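Local coordinates for hydrophilic protein, virA protein (Chromobacterium violaceum, PDB 3BO6) that probably acts as a phosphothreonine lyase effector, removing phosphate from phosphothreonine of host proteins by beta-elimination, at residues Glu91-Ala96 with Trp114-Met119. Residues are numbered along the deposited sequence; the frame is centred on the assembly and turned at random. Where two conformers were deposited one is given.
Sequences EQVPQA and WKVTDM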
# COMPACT_ATOMS: atom_id res chain seq x y z
N GLU A 91 5.95 16.72 -8.38
CA GLU A 91 5.55 17.02 -9.76
C GLU A 91 5.46 15.78 -10.67
O GLU A 91 5.07 15.89 -11.84
CB GLU A 91 6.50 18.07 -10.36
CG GLU A 91 6.25 19.51 -9.86
CD GLU A 91 6.78 19.77 -8.45
OE1 GLU A 91 7.93 19.39 -8.16
OE2 GLU A 91 6.05 20.37 -7.63
N GLN A 92 5.81 14.61 -10.14
CA GLN A 92 5.88 13.38 -10.93
C GLN A 92 4.74 12.39 -10.65
O GLN A 92 4.78 11.25 -11.12
CB GLN A 92 7.24 12.70 -10.74
CG GLN A 92 8.41 13.53 -11.29
CD GLN A 92 9.77 12.91 -11.03
OE1 GLN A 92 9.87 11.80 -10.54
NE2 GLN A 92 10.83 13.65 -11.34
N VAL A 93 3.71 12.80 -9.92
CA VAL A 93 2.62 11.88 -9.62
C VAL A 93 1.93 11.26 -10.85
O VAL A 93 1.72 10.06 -10.89
CB VAL A 93 1.61 12.50 -8.63
CG1 VAL A 93 0.45 11.57 -8.40
CG2 VAL A 93 2.32 12.79 -7.31
N PRO A 94 1.59 12.07 -11.88
CA PRO A 94 0.97 11.43 -13.04
C PRO A 94 1.88 10.39 -13.70
O PRO A 94 1.39 9.34 -14.11
CB PRO A 94 0.70 12.62 -13.99
CG PRO A 94 0.55 13.77 -13.08
CD PRO A 94 1.56 13.54 -11.98
N GLN A 95 3.18 10.67 -13.80
CA GLN A 95 4.13 9.70 -14.35
C GLN A 95 4.26 8.46 -13.47
O GLN A 95 4.39 7.34 -13.97
CB GLN A 95 5.52 10.34 -14.52
CG GLN A 95 5.58 11.48 -15.50
CD GLN A 95 5.49 12.83 -14.80
OE1 GLN A 95 4.54 13.11 -14.09
NE2 GLN A 95 6.50 13.67 -15.02
N ALA A 96 4.23 8.64 -12.14
CA ALA A 96 4.28 7.51 -11.22
C ALA A 96 3.03 6.65 -11.37
O ALA A 96 3.11 5.42 -11.40
CB ALA A 96 4.43 7.98 -9.79
N TRP A 114 -6.91 0.96 -2.75
CA TRP A 114 -5.85 1.97 -2.69
C TRP A 114 -6.41 3.32 -3.13
O TRP A 114 -7.52 3.39 -3.64
CB TRP A 114 -4.63 1.53 -3.55
CG TRP A 114 -4.92 1.15 -4.98
CD1 TRP A 114 -5.17 -0.10 -5.46
CD2 TRP A 114 -4.99 2.04 -6.11
NE1 TRP A 114 -5.39 -0.04 -6.84
CE2 TRP A 114 -5.28 1.26 -7.25
CE3 TRP A 114 -4.83 3.42 -6.27
CZ2 TRP A 114 -5.43 1.81 -8.52
CZ3 TRP A 114 -4.97 3.97 -7.54
CH2 TRP A 114 -5.27 3.17 -8.64
N LYS A 115 -5.66 4.40 -2.88
CA LYS A 115 -6.03 5.78 -3.33
C LYS A 115 -4.73 6.49 -3.66
O LYS A 115 -3.71 5.94 -3.39
CB LYS A 115 -6.86 6.51 -2.28
CG LYS A 115 -6.14 6.87 -1.01
CD LYS A 115 -7.18 7.37 -0.02
CE LYS A 115 -6.55 8.00 1.19
NZ LYS A 115 -7.64 8.40 2.14
N VAL A 116 -4.91 7.50 -4.52
CA VAL A 116 -3.88 8.41 -4.96
C VAL A 116 -4.36 9.84 -4.77
O VAL A 116 -5.53 10.15 -4.98
CB VAL A 116 -3.46 8.14 -6.45
CG1 VAL A 116 -4.62 8.40 -7.41
CG2 VAL A 116 -2.24 8.94 -6.82
N THR A 117 -3.46 10.73 -4.37
CA THR A 117 -3.89 12.07 -4.08
C THR A 117 -4.21 12.75 -5.40
O THR A 117 -3.53 12.52 -6.42
CB THR A 117 -2.65 12.79 -3.51
OG1 THR A 117 -2.23 12.12 -2.32
CG2 THR A 117 -2.93 14.28 -3.20
N ASP A 118 -5.24 13.59 -5.38
CA ASP A 118 -5.55 14.46 -6.51
C ASP A 118 -4.70 15.71 -6.39
O ASP A 118 -4.96 16.59 -5.54
CB ASP A 118 -7.04 14.83 -6.48
CG ASP A 118 -7.44 15.69 -7.68
OD1 ASP A 118 -6.54 16.24 -8.35
OD2 ASP A 118 -8.66 15.81 -7.92
N MET A 119 -3.70 15.83 -7.25
CA MET A 119 -2.71 16.89 -7.12
C MET A 119 -3.25 18.27 -7.49
O MET A 119 -2.62 19.28 -7.20
CB MET A 119 -1.47 16.55 -7.95
CG MET A 119 -0.75 15.27 -7.49
SD MET A 119 -0.33 15.20 -5.72
CE MET A 119 0.97 16.41 -5.64
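V93 meets M119 and V116 without any ring or amide face between the two segments; no flat group of either segment takes part. The side chain of Y40, on helix 40-44, touches both V93 and V116, and the indole of W114 turns to other partners, packing edge-to-face with F105 and hydrogen-bonding through NE1 to L104 O. The contact itself is wholly apolar. V93 CB sits 3.8 Å from M119 CG, and the two side chains cross at about a right angle. Both methyls of V93 lie against M119, CG2 being 3.9 Å from its SD. M119 CG stands beside the backbone N (chi1 -63°), and the bend at chi2 (-53°) brings SD against V93 CG2. V93 CG1, anti to the backbone N (chi1 176°), also comes to 4.1 Å from V116 CG2, a weak and doubtful touch because V116 was deposited in two conformers. Q92 occupies the N-cap position; its OE1 bonds M172 N, and its backbone O receives A96 N at 2.9 Å in the first turn, on which V93 is carried. Helix 93-104 thus starts against the end of strand 113-117 and the loop after it. With strand 82-86, parallel to 113-117 but separated from it by strand 134-137, this makes a split beta-alpha-beta crossover within the alpha/beta fold of the phosphothreonine lyase.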